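Local structure of NADH-dependent FAD reductase (Streptomyces globisporus, 4R82) at residues Gln74-Leu79 and Thr147-Glu152; Pro11-Asp16 and Arg20-Arg25; Leu87-Glu92 and Phe172-Pro177; Arg96-His101 and Val107-Thr112. The protein reduces free FAD with NADH, supplying by diffusion the FADH2 that the halogenase and the monooxygenase of C-1027 antibiotic biosynthesis require. All blocks are in the same frame, centred on the assembly; numbering follows the deposited sequence.

From the N terminus, interaction 2 comes first: Pro11-Asp16 and Arg20-Arg25 close a short connection of three residues, finished before any other contact opens. Interaction 1 then joins helix 71-78 to strand 146-158 of the main antiparallel sheet, closing a loop of 67 residues. Inside that loop lies interaction 4, a short closure in which the end of helix 92-97 meets the following loop beside FAD. Interaction 3 opens within the span of interaction 1 and ends beyond it, so the two cross; it ties the turn before helix 92-97 to strand 171-173 and encloses interaction 4, which it touches through Phe172 and Arg96.

Interaction 1: Gln74-Leu79 and Thr147-Glu152; sequences QRLTAL and TIFLGE
Leu76 of helix 71-78 lies on the ring of Phe149, a helix-on-sheet contact in the antiparallel beta fold of the flavin reductase-like domain. The ring belongs to strand 146-158, and its side chain points toward the helix. CB of Phe149 leaves the strand with CG anti to the carbonyl carbon, beside the backbone N (chi1 -67°), which directs the ring toward the helix. Beyond CG, the CD1 and CE1 side runs along the methyl CD1 of Leu76, with Phe149 CE1 3.8 Å from Leu76 CD1. The other side, CD2 and CE2, lies under Leu76 CB, and here the approach is closest, Leu76 CB standing 3.5 Å from Phe149 CE2. This is a CH-pi contact: Leu76 CB is 3.8 Å from the ring centroid and 26° off the normal. The opposite face of the ring carries the methyl CG2 of Thr147, from its own strand, while Leu140 of strand 131-143 and Ile64 and Val66 of strand 61-67 also pack on Phe149. Leu76 in turn touches Val66, which places the helix beside a residue of the FAD site. At the far end of the ring, Thr77 CG2 lies at the edge, in the ring plane, 3.9 Å from Phe149 CZ; Thr77 OG1 meanwhile bonds back to Gln74 O at 2.8 Å.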
# COMPACT_ATOMS: atom_id res chain seq x y z
N GLN A 74 15.88 -5.12 12.74
CA GLN A 74 16.34 -5.79 13.97
C GLN A 74 15.48 -5.37 15.16
O GLN A 74 15.15 -6.20 16.03
CB GLN A 74 17.82 -5.50 14.23
N ARG A 75 15.05 -4.11 15.19
CA ARG A 75 14.19 -3.63 16.28
C ARG A 75 12.83 -4.30 16.28
O ARG A 75 12.36 -4.76 17.32
CB ARG A 75 14.00 -2.13 16.18
CG ARG A 75 15.28 -1.35 16.26
CD ARG A 75 15.81 -1.29 17.67
NE ARG A 75 16.66 -0.12 17.83
CZ ARG A 75 17.95 -0.09 17.49
NH1 ARG A 75 18.52 -1.18 17.00
NH2 ARG A 75 18.65 1.02 17.66
N LEU A 76 12.18 -4.31 15.12
CA LEU A 76 10.86 -4.90 14.99
C LEU A 76 10.85 -6.38 15.32
O LEU A 76 9.87 -6.90 15.85
CB LEU A 76 10.31 -4.68 13.59
CG LEU A 76 9.97 -3.24 13.21
CD1 LEU A 76 9.74 -3.14 11.71
CD2 LEU A 76 8.74 -2.78 13.98
N THR A 77 11.94 -7.07 15.00
CA THR A 77 12.01 -8.49 15.33
C THR A 77 12.13 -8.69 16.84
O THR A 77 11.72 -9.72 17.37
CB THR A 77 13.14 -9.22 14.58
OG1 THR A 77 14.41 -8.70 14.99
CG2 THR A 77 12.97 -9.04 13.09
N ALA A 78 12.69 -7.70 17.53
CA ALA A 78 12.95 -7.83 18.97
C ALA A 78 11.83 -7.25 19.85
O ALA A 78 11.71 -7.63 21.00
CB ALA A 78 14.27 -7.18 19.33
N LEU A 79 11.03 -6.34 19.31
CA LEU A 79 10.05 -5.60 20.12
C LEU A 79 8.62 -6.04 19.84
O LEU A 79 8.31 -6.48 18.74
CB LEU A 79 10.19 -4.09 19.87
CG LEU A 79 11.56 -3.53 20.28
CD1 LEU A 79 11.73 -2.10 19.80
CD2 LEU A 79 11.70 -3.60 21.78
N THR A 147 10.94 -8.34 5.20
CA THR A 147 10.05 -9.10 6.07
C THR A 147 8.74 -8.32 6.16
O THR A 147 8.74 -7.08 6.24
CB THR A 147 10.64 -9.26 7.47
OG1 THR A 147 11.84 -10.03 7.39
CG2 THR A 147 9.65 -9.99 8.39
N ILE A 148 7.63 -9.05 6.11
CA ILE A 148 6.31 -8.46 6.22
C ILE A 148 5.91 -8.56 7.69
O ILE A 148 5.82 -9.66 8.22
CB ILE A 148 5.31 -9.23 5.36
CG1 ILE A 148 5.75 -9.16 3.88
CG2 ILE A 148 3.89 -8.68 5.51
CD1 ILE A 148 4.99 -10.12 2.97
N PHE A 149 5.68 -7.42 8.34
CA PHE A 149 5.27 -7.41 9.74
C PHE A 149 3.79 -7.10 9.79
O PHE A 149 3.37 -6.02 9.38
CB PHE A 149 6.04 -6.34 10.53
CG PHE A 149 7.50 -6.63 10.69
CD1 PHE A 149 8.41 -6.21 9.72
CD2 PHE A 149 7.98 -7.31 11.80
CE1 PHE A 149 9.77 -6.48 9.86
CE2 PHE A 149 9.33 -7.59 11.94
CZ PHE A 149 10.23 -7.17 10.97
N LEU A 150 3.01 -8.05 10.30
CA LEU A 150 1.57 -7.89 10.43
C LEU A 150 1.29 -7.48 11.87
O LEU A 150 1.66 -8.19 12.81
CB LEU A 150 0.88 -9.21 10.11
CG LEU A 150 -0.65 -9.26 10.05
CD1 LEU A 150 -1.17 -8.44 8.89
CD2 LEU A 150 -1.14 -10.70 9.94
N GLY A 151 0.65 -6.33 12.04
CA GLY A 151 0.37 -5.84 13.38
C GLY A 151 -1.11 -5.67 13.62
O GLY A 151 -1.86 -5.35 12.70
N GLU A 152 -1.53 -5.89 14.86
CA GLU A 152 -2.92 -5.63 15.24
C GLU A 152 -3.00 -4.22 15.83
O GLU A 152 -2.20 -3.86 16.70
CB GLU A 152 -3.43 -6.68 16.23
CG GLU A 152 -4.88 -6.40 16.67
CD GLU A 152 -5.48 -7.50 17.50
OE1 GLU A 152 -4.87 -8.59 17.59
OE2 GLU A 152 -6.58 -7.29 18.05

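Interaction 2: Pro11-Asp16 and Arg20-Arg25; sequences PAELVD and RVQLRR. With NAD (nicotinamide-adenine-dinucleotide), chain C; NAD (nicotinamide-adenine-dinucleotide), chain D.
The side-chain amide of Gln22 reaches from helix 20-27 to the backbone at Leu14 and Asp16, along and just past strand 13-15, and uses both its oxygen and its nitrogen there. Its carbonyl OE1 accepts from Asp16 N at 2.9 Å, a nearly straight bond with an N-H...O angle of 171°, although the donor stands above the amide's carbonyl plane. The amide nitrogen NE2 gives to Leu14 O, also at 2.9 Å, and to Glu13 OE2 at 3.2 Å. Both acceptors lie tilted from the amide plane. CG anti to the carbonyl carbon (chi1 -74°) and an extended chain beyond it bring the Gln22 amide to these partners, while its CB packs on Val15 CG1.

Glu13 OE2 takes two donors from different directions: Gln22 NE2 on its anti lone pair, and Arg25 NH1 from above the carboxylate plane, 3.2 Å away in a salt bridge. The other oxygen, OE1, is bound by Arg158 of the second subunit. That salt bridge crosses the dimer interface, as does the antiparallel beta ladder that Glu13, Leu14 and Val15 form with a strand of the second subunit, so the sheet runs on between the chains. From helix 20-27 Arg24 turns to the NAD of chain C. Its NE donates to O3 at 2.9 Å, and NH1 shares itself between O3 and O1A, both oxygens on the same phosphorus, 3.0 Å from the latter.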
# COMPACT_ATOMS: atom_id res chain seq x y z
N PRO A 11 4.86 6.17 -24.97
CA PRO A 11 5.39 4.93 -25.52
C PRO A 11 5.67 3.92 -24.41
O PRO A 11 6.55 4.14 -23.58
CB PRO A 11 6.71 5.37 -26.16
CG PRO A 11 7.16 6.53 -25.31
CD PRO A 11 5.91 7.18 -24.74
N ALA A 12 4.92 2.83 -24.41
CA ALA A 12 5.04 1.79 -23.39
C ALA A 12 6.48 1.34 -23.20
O ALA A 12 7.25 1.22 -24.16
CB ALA A 12 4.16 0.61 -23.74
N GLU A 13 6.86 1.10 -21.95
CA GLU A 13 8.18 0.62 -21.59
C GLU A 13 8.02 -0.80 -21.06
O GLU A 13 7.28 -1.04 -20.10
CB GLU A 13 8.81 1.52 -20.52
CG GLU A 13 10.08 0.97 -19.87
CD GLU A 13 10.46 1.72 -18.59
OE1 GLU A 13 9.98 2.85 -18.38
OE2 GLU A 13 11.25 1.16 -17.80
N LEU A 14 8.70 -1.76 -21.68
CA LEU A 14 8.66 -3.13 -21.18
C LEU A 14 9.65 -3.28 -20.03
O LEU A 14 10.82 -2.91 -20.15
CB LEU A 14 9.00 -4.13 -22.30
CG LEU A 14 9.10 -5.61 -21.90
CD1 LEU A 14 7.73 -6.19 -21.58
CD2 LEU A 14 9.77 -6.42 -23.00
N VAL A 15 9.17 -3.83 -18.91
CA VAL A 15 9.98 -3.98 -17.71
C VAL A 15 10.55 -5.39 -17.56
O VAL A 15 9.79 -6.37 -17.58
CB VAL A 15 9.14 -3.63 -16.45
CG1 VAL A 15 9.92 -3.93 -15.17
CG2 VAL A 15 8.72 -2.16 -16.50
N ASP A 16 11.87 -5.48 -17.44
CA ASP A 16 12.56 -6.72 -17.07
C ASP A 16 12.61 -6.77 -15.55
O ASP A 16 13.30 -5.97 -14.92
CB ASP A 16 13.99 -6.68 -17.63
CG ASP A 16 14.87 -7.83 -17.14
OD1 ASP A 16 14.36 -8.76 -16.49
OD2 ASP A 16 16.09 -7.80 -17.43
N ARG A 20 16.56 -3.95 -11.51
CA ARG A 20 16.00 -3.26 -10.35
C ARG A 20 15.73 -1.77 -10.61
O ARG A 20 14.89 -1.18 -9.92
CB ARG A 20 16.84 -3.50 -9.09
CG ARG A 20 16.76 -4.96 -8.61
CD ARG A 20 17.98 -5.39 -7.79
NE ARG A 20 18.04 -4.78 -6.47
CZ ARG A 20 18.08 -5.47 -5.33
NH1 ARG A 20 18.06 -6.79 -5.35
NH2 ARG A 20 18.14 -4.83 -4.17
N VAL A 21 16.42 -1.18 -11.57
CA VAL A 21 16.12 0.19 -11.98
C VAL A 21 14.71 0.22 -12.58
O VAL A 21 13.86 1.04 -12.19
CB VAL A 21 17.16 0.73 -12.99
CG1 VAL A 21 16.72 2.06 -13.56
CG2 VAL A 21 18.50 0.87 -12.31
N GLN A 22 14.46 -0.69 -13.51
CA GLN A 22 13.14 -0.79 -14.14
C GLN A 22 12.05 -1.21 -13.18
O GLN A 22 10.92 -0.71 -13.25
CB GLN A 22 13.19 -1.79 -15.31
CG GLN A 22 13.90 -1.28 -16.54
CD GLN A 22 13.50 -2.07 -17.76
OE1 GLN A 22 13.68 -3.29 -17.81
NE2 GLN A 22 12.91 -1.40 -18.74
N LEU A 23 12.36 -2.14 -12.30
CA LEU A 23 11.38 -2.60 -11.32
C LEU A 23 10.99 -1.45 -10.40
O LEU A 23 9.81 -1.30 -10.04
CB LEU A 23 11.95 -3.76 -10.50
CG LEU A 23 10.94 -4.49 -9.62
CD1 LEU A 23 9.84 -5.14 -10.47
CD2 LEU A 23 11.65 -5.52 -8.76
N ARG A 24 11.95 -0.63 -10.02
CA ARG A 24 11.62 0.48 -9.13
C ARG A 24 10.78 1.50 -9.86
O ARG A 24 9.94 2.15 -9.26
CB ARG A 24 12.88 1.11 -8.53
CG ARG A 24 13.44 0.31 -7.37
CD ARG A 24 14.88 0.70 -7.03
NE ARG A 24 14.97 2.05 -6.46
CZ ARG A 24 15.99 2.48 -5.74
NH1 ARG A 24 16.00 3.72 -5.28
NH2 ARG A 24 17.02 1.68 -5.49
N ARG A 25 10.98 1.63 -11.17
CA ARG A 25 10.13 2.51 -11.97
C ARG A 25 8.69 2.06 -11.93
O ARG A 25 7.77 2.87 -11.74
CB ARG A 25 10.58 2.58 -13.43
CG ARG A 25 11.84 3.36 -13.66
CD ARG A 25 12.11 3.50 -15.15
NE ARG A 25 13.40 4.13 -15.39
CZ ARG A 25 14.28 3.69 -16.29
NH1 ARG A 25 13.99 2.63 -17.02
NH2 ARG A 25 15.43 4.32 -16.45
PA NAD C . 12.68 5.25 -5.90
O1A NAD C . 13.40 5.11 -4.56
O2A NAD C . 12.64 6.71 -6.30
O5B NAD C . 11.19 4.78 -5.69
C5B NAD C . 10.44 4.11 -6.64
C4B NAD C . 9.71 2.93 -6.15
O4B NAD C . 10.64 1.93 -5.87
C3B NAD C . 8.99 3.22 -4.90
O3B NAD C . 7.79 2.51 -4.91
C2B NAD C . 9.85 2.67 -3.86
O2B NAD C . 9.15 2.37 -2.71
C1B NAD C . 10.39 1.48 -4.50
N9A NAD C . 11.65 0.99 -3.93
C8A NAD C . 12.82 1.64 -3.86
N7A NAD C . 13.75 0.88 -3.27
C5A NAD C . 13.16 -0.29 -2.94
C6A NAD C . 13.59 -1.46 -2.32
N6A NAD C . 14.90 -1.58 -1.89
N1A NAD C . 12.73 -2.47 -2.15
C2A NAD C . 11.45 -2.38 -2.55
N3A NAD C . 11.00 -1.28 -3.16
C4A NAD C . 11.82 -0.23 -3.36
O3 NAD C . 13.44 4.43 -7.01
PA NAD D . 15.68 8.30 -2.50
O1A NAD D . 15.64 8.12 -4.01
O2A NAD D . 17.08 8.64 -2.04
O5B NAD D . 15.23 6.97 -1.78
C5B NAD D . 15.93 6.62 -0.64
C4B NAD D . 16.04 5.20 -0.35
O4B NAD D . 14.77 4.74 -0.05
C3B NAD D . 16.50 4.44 -1.53
O3B NAD D . 17.68 3.82 -1.14
C2B NAD D . 15.48 3.41 -1.76
O2B NAD D . 16.04 2.19 -2.10
C1B NAD D . 14.80 3.36 -0.46
N9A NAD D . 13.43 2.81 -0.47
C8A NAD D . 12.30 3.39 -0.93
N7A NAD D . 11.27 2.54 -0.78
C5A NAD D . 11.76 1.41 -0.20
C6A NAD D . 11.21 0.20 0.20
N6A NAD D . 9.86 -0.04 0.03
N1A NAD D . 12.01 -0.74 0.76
C2A NAD D . 13.32 -0.54 0.93
N3A NAD D . 13.88 0.61 0.54
C4A NAD D . 13.12 1.59 -0.01
O3 NAD D . 14.69 9.46 -2.07

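Interaction 3: Leu87-Glu92 and Phe172-Pro177; sequences LEAGQE and FRRFAP. With ACT (acetate ion), chain H.
Phe172 meets Glu92 where strand 171-173 passes the start of helix 92-97. The ring carbon CD2 of Phe172 comes within 3.4 Å of Glu92 CG, and the carboxylate and ring planes stand 56° apart. CG anti to the backbone N (chi1 175°) and the straight chain beyond it bring CG and CD of Glu92 obliquely up to CD2 and CE2 of Phe172. The charged end of Glu92 forms a salt bridge with Arg96, one turn further along the helix. Phe172 also touches FAD and is part of the flavin pocket.

At Arg173 the backbone takes over: a water donates to Arg173 O at 3.1 Å and to Ala89 O at 2.9 Å, bridging the two segments. The side chain of Arg173 points away, to a salt bridge with Glu163 of the second subunit. Next, Arg174 sends its extended chain back to the turn, laying one guanidinium face over Ala89 O, with Arg174 NH1 3.8 Å away. This is packing over a carbonyl in a type I beta turn that is itself braced by side chains: Glu88 N donates to Gln91 OE1 on an in-plane lone pair, and Gly90 N to Glu88 OE1. Phe175 carries the chain onward to a cation-pi contact with Arg173 of the second subunit.

The contact thus lies at the surface between the turn leading from strand 81-86 into helix 92-97 and the end of the hairpin 166-168/171-173, with Ala95 of the helix packed against Phe172 and the partner subunit alongside the outgoing tail.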
# COMPACT_ATOMS: atom_id res chain seq x y z
N LEU A 87 2.13 10.61 7.47
CA LEU A 87 2.61 11.98 7.34
C LEU A 87 1.65 12.87 6.58
O LEU A 87 1.08 12.46 5.57
CB LEU A 87 4.00 12.03 6.69
CG LEU A 87 5.13 11.36 7.50
CD1 LEU A 87 6.47 11.54 6.76
CD2 LEU A 87 5.20 11.92 8.92
N GLU A 88 1.50 14.09 7.08
CA GLU A 88 0.65 15.11 6.50
C GLU A 88 1.35 15.80 5.33
O GLU A 88 2.57 15.73 5.19
CB GLU A 88 0.28 16.09 7.62
CG GLU A 88 -0.68 17.19 7.27
CD GLU A 88 0.04 18.41 6.73
OE1 GLU A 88 1.25 18.55 7.04
OE2 GLU A 88 -0.59 19.21 6.01
N ALA A 89 0.56 16.48 4.49
CA ALA A 89 1.04 17.09 3.26
C ALA A 89 2.30 17.93 3.37
O ALA A 89 3.09 17.97 2.43
CB ALA A 89 -0.08 17.91 2.62
N GLY A 90 2.49 18.62 4.49
CA GLY A 90 3.65 19.50 4.62
C GLY A 90 4.85 18.91 5.38
O GLY A 90 5.72 19.66 5.85
N GLN A 91 4.91 17.59 5.49
CA GLN A 91 5.95 16.95 6.28
C GLN A 91 7.05 16.26 5.47
O GLN A 91 7.59 15.24 5.90
CB GLN A 91 5.33 15.97 7.26
CG GLN A 91 4.41 16.65 8.27
CD GLN A 91 3.98 15.72 9.37
OE1 GLN A 91 3.25 14.75 9.12
NE2 GLN A 91 4.44 15.98 10.59
N GLU A 92 7.37 16.82 4.31
CA GLU A 92 8.44 16.26 3.50
C GLU A 92 9.78 16.22 4.25
O GLU A 92 10.58 15.29 4.06
CB GLU A 92 8.58 17.04 2.19
CG GLU A 92 9.77 16.58 1.35
CD GLU A 92 9.85 17.27 0.00
OE1 GLU A 92 8.83 17.87 -0.43
OE2 GLU A 92 10.93 17.21 -0.62
N PHE A 172 7.94 13.22 -4.17
CA PHE A 172 6.87 13.62 -3.27
C PHE A 172 5.90 14.50 -4.06
O PHE A 172 6.31 15.31 -4.89
CB PHE A 172 7.43 14.36 -2.05
CG PHE A 172 8.25 13.47 -1.13
CD1 PHE A 172 7.79 12.22 -0.76
CD2 PHE A 172 9.48 13.90 -0.67
CE1 PHE A 172 8.55 11.41 0.08
CE2 PHE A 172 10.24 13.10 0.17
CZ PHE A 172 9.77 11.85 0.54
N ARG A 173 4.60 14.30 -3.82
CA ARG A 173 3.58 15.00 -4.60
C ARG A 173 2.49 15.49 -3.64
O ARG A 173 2.51 15.13 -2.47
CB ARG A 173 2.97 14.04 -5.63
CG ARG A 173 3.93 13.56 -6.72
CD ARG A 173 4.32 14.69 -7.66
NE ARG A 173 3.16 15.25 -8.36
CZ ARG A 173 2.67 14.77 -9.50
NH1 ARG A 173 3.24 13.72 -10.08
NH2 ARG A 173 1.61 15.33 -10.06
N ARG A 174 1.57 16.29 -4.15
CA ARG A 174 0.45 16.84 -3.38
C ARG A 174 -0.88 16.53 -4.06
O ARG A 174 -0.94 16.36 -5.28
CB ARG A 174 0.57 18.36 -3.30
CG ARG A 174 1.18 18.90 -2.03
CD ARG A 174 1.12 20.43 -2.01
NE ARG A 174 1.06 20.94 -0.64
CZ ARG A 174 2.12 21.04 0.16
NH1 ARG A 174 3.32 20.68 -0.28
NH2 ARG A 174 1.97 21.50 1.39
N PHE A 175 -1.96 16.50 -3.26
CA PHE A 175 -3.31 16.39 -3.81
C PHE A 175 -3.76 17.69 -4.44
O PHE A 175 -3.41 18.78 -3.96
CB PHE A 175 -4.33 16.13 -2.69
CG PHE A 175 -4.36 14.71 -2.15
CD1 PHE A 175 -4.98 13.69 -2.87
CD2 PHE A 175 -3.85 14.43 -0.89
CE1 PHE A 175 -5.04 12.40 -2.35
CE2 PHE A 175 -3.91 13.14 -0.36
CZ PHE A 175 -4.50 12.13 -1.10
N ALA A 176 -4.59 17.60 -5.48
CA ALA A 176 -5.43 18.71 -5.88
C ALA A 176 -6.60 18.70 -4.90
O ALA A 176 -7.07 17.63 -4.52
CB ALA A 176 -5.94 18.51 -7.29
N PRO A 177 -7.05 19.88 -4.46
CA PRO A 177 -8.21 19.94 -3.57
C PRO A 177 -9.41 19.22 -4.19
O PRO A 177 -9.56 19.22 -5.41
CB PRO A 177 -8.49 21.44 -3.47
CG PRO A 177 -7.16 22.08 -3.70
CD PRO A 177 -6.48 21.21 -4.73
C ACT H . 8.16 18.06 9.67
O ACT H . 8.25 17.82 8.44
OXT ACT H . 7.00 18.08 10.15
CH3 ACT H . 9.37 18.32 10.51
O HOH W 1 1.78 16.71 0.11

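Interaction 4: Arg96-His101 and Val107-Thr112; sequences RHFADH and VDQFDT. With FAD (flavin-adenine dinucleotide), chain K.
His97 donates from NE2 to the backbone oxygen of Gln109, a bond of 2.7 Å with an N-H...O angle of 161°. It is well aimed on both sides, since the acceptor lies in the plane of the imidazole and the donor in the plane of the carbonyl. The CG of His97 lies anti to its backbone N (chi1 177°), which carries the ring across to the loop. Thr112 CB sits over one ring face in a CH-pi contact, 4.2 Å from the centroid of the His97 ring.

Beside it, Phe98 packs on Gln109 and Phe110. Its CD1 sits 3.5 Å from Gln109 NE2, the ring and the amide steeply inclined to each other, while its CZ end meets Phe110 CE1 at 3.7 Å. The two phenyl rings are set obliquely, with planes 49° apart, and Phe98 CE1 lies over a face of Phe110.

Further out, the amide of Gln109 is held at both atoms. OE1 accepts from Gly46 N of strand 45-49, and NE2 gives to a water at 2.9 Å that also donates to the backbone oxygens of His97 and Asp100. Phe110 is positioned through its backbone N, bonded to Asp108 OD1 in an Asx turn. Thr48 and Val36 of the main sheet, with Ile126, pack around Phe98.

The loop backs the type I beta turn His97-Asp100, where Ala99 O accepts from the ribityl O3' at 2.6 Å. Just past the turn, ND1 of His101 hydrogen-bonds to FAD O5'. Turn and histidine together form one side of the FAD pocket of this flavin reductase-like domain, beside the ribityl and phosphate part of the cofactor.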
# COMPACT_ATOMS: atom_id res chain seq x y z
N ARG A 96 12.10 12.88 4.68
CA ARG A 96 13.50 12.78 4.29
C ARG A 96 14.39 12.41 5.47
O ARG A 96 15.31 11.59 5.34
CB ARG A 96 13.97 14.07 3.63
CG ARG A 96 13.31 14.31 2.28
CD ARG A 96 13.89 15.53 1.59
NE ARG A 96 13.14 15.84 0.37
CZ ARG A 96 13.36 15.25 -0.80
NH1 ARG A 96 12.64 15.58 -1.86
NH2 ARG A 96 14.30 14.32 -0.90
N HIS A 97 14.10 12.99 6.62
CA HIS A 97 14.93 12.79 7.80
C HIS A 97 14.94 11.32 8.24
O HIS A 97 16.00 10.76 8.55
CB HIS A 97 14.43 13.65 8.95
CG HIS A 97 15.20 13.45 10.22
ND1 HIS A 97 16.53 13.82 10.35
CD2 HIS A 97 14.85 12.90 11.40
CE1 HIS A 97 16.95 13.51 11.56
NE2 HIS A 97 15.95 12.95 12.22
N PHE A 98 13.76 10.71 8.26
CA PHE A 98 13.65 9.33 8.70
C PHE A 98 13.96 8.31 7.61
O PHE A 98 13.90 7.10 7.83
CB PHE A 98 12.28 9.08 9.34
CG PHE A 98 12.14 9.70 10.70
CD1 PHE A 98 12.80 9.14 11.80
CD2 PHE A 98 11.40 10.86 10.88
CE1 PHE A 98 12.69 9.71 13.06
CE2 PHE A 98 11.29 11.45 12.14
CZ PHE A 98 11.94 10.88 13.23
N ALA A 99 14.33 8.80 6.42
CA ALA A 99 14.84 7.94 5.36
C ALA A 99 16.37 7.99 5.28
O ALA A 99 16.98 7.23 4.51
CB ALA A 99 14.24 8.33 4.02
N ASP A 100 16.97 8.90 6.04
CA ASP A 100 18.42 9.07 6.02
C ASP A 100 19.07 7.87 6.70
O ASP A 100 18.69 7.49 7.80
CB ASP A 100 18.82 10.36 6.75
CG ASP A 100 20.29 10.70 6.59
OD1 ASP A 100 21.05 9.85 6.07
OD2 ASP A 100 20.69 11.81 6.99
N HIS A 101 20.06 7.28 6.04
CA HIS A 101 20.74 6.12 6.60
C HIS A 101 21.63 6.50 7.78
O HIS A 101 21.84 5.70 8.70
CB HIS A 101 21.57 5.39 5.53
CG HIS A 101 22.14 4.09 6.00
ND1 HIS A 101 21.50 2.88 5.79
CD2 HIS A 101 23.28 3.80 6.66
CE1 HIS A 101 22.24 1.91 6.31
NE2 HIS A 101 23.32 2.44 6.84
N VAL A 107 23.83 11.52 18.70
CA VAL A 107 22.78 11.98 17.80
C VAL A 107 21.43 11.33 18.08
O VAL A 107 21.22 10.16 17.77
CB VAL A 107 23.15 11.72 16.32
N ASP A 108 20.52 12.09 18.68
CA ASP A 108 19.14 11.65 18.83
C ASP A 108 18.45 11.81 17.48
O ASP A 108 18.39 12.92 16.94
CB ASP A 108 18.43 12.48 19.90
CG ASP A 108 17.05 11.94 20.25
OD1 ASP A 108 16.57 11.00 19.57
OD2 ASP A 108 16.44 12.46 21.21
N GLN A 109 17.93 10.72 16.93
CA GLN A 109 17.23 10.76 15.65
C GLN A 109 15.97 11.64 15.73
O GLN A 109 15.49 12.16 14.72
CB GLN A 109 16.86 9.33 15.20
CG GLN A 109 16.45 9.19 13.74
CD GLN A 109 15.90 7.81 13.40
OE1 GLN A 109 15.52 7.04 14.29
NE2 GLN A 109 15.86 7.49 12.11
N PHE A 110 15.46 11.83 16.95
CA PHE A 110 14.18 12.50 17.15
C PHE A 110 14.27 13.96 17.63
O PHE A 110 13.24 14.59 17.89
CB PHE A 110 13.33 11.70 18.14
CG PHE A 110 12.82 10.40 17.59
CD1 PHE A 110 11.64 10.35 16.87
CD2 PHE A 110 13.53 9.22 17.81
CE1 PHE A 110 11.16 9.15 16.37
CE2 PHE A 110 13.05 8.01 17.31
CZ PHE A 110 11.88 7.98 16.59
N ASP A 111 15.47 14.52 17.74
CA ASP A 111 15.59 15.90 18.23
C ASP A 111 15.33 16.96 17.15
O ASP A 111 15.33 18.16 17.44
CB ASP A 111 16.92 16.14 18.95
CG ASP A 111 18.13 15.77 18.11
OD1 ASP A 111 18.03 15.80 16.87
OD2 ASP A 111 19.18 15.47 18.71
N THR A 112 15.09 16.51 15.92
CA THR A 112 14.78 17.39 14.79
C THR A 112 13.28 17.59 14.67
O THR A 112 12.80 18.61 14.16
CB THR A 112 15.37 16.80 13.48
OG1 THR A 112 16.73 17.20 13.35
CG2 THR A 112 14.59 17.25 12.24
N1 FAD K . 12.28 1.05 3.59
C2 FAD K . 11.63 -0.07 3.87
O2 FAD K . 12.33 -1.15 4.39
N3 FAD K . 10.32 -0.21 3.71
C4 FAD K . 9.60 0.81 3.22
O4 FAD K . 8.23 0.68 3.05
C4X FAD K . 10.25 2.03 2.87
N5 FAD K . 9.52 3.06 2.34
C5X FAD K . 10.16 4.22 2.04
C6 FAD K . 9.40 5.30 1.52
C7 FAD K . 10.05 6.49 1.18
C7M FAD K . 9.25 7.68 0.61
C8 FAD K . 11.44 6.62 1.38
C8M FAD K . 12.12 7.93 1.02
C9 FAD K . 12.19 5.56 1.91
C9A FAD K . 11.55 4.34 2.24
N10 FAD K . 12.28 3.29 2.76
C10 FAD K . 11.62 2.14 3.07
C1' FAD K . 13.73 3.37 2.97
C2' FAD K . 14.12 3.72 4.40
O2' FAD K . 13.31 4.81 4.82
C3' FAD K . 15.56 4.20 4.40
O3' FAD K . 15.72 5.20 3.40
C4' FAD K . 16.50 3.09 4.04
O4' FAD K . 16.08 1.93 4.70
C5' FAD K . 17.97 3.46 4.36
O5' FAD K . 18.29 3.45 5.76
P FAD K . 17.86 2.20 6.75
O1P FAD K . 18.87 2.04 7.88
O2P FAD K . 17.81 0.94 5.93
O3P FAD K . 16.50 2.51 7.34
O HOH W 2 17.25 9.04 10.16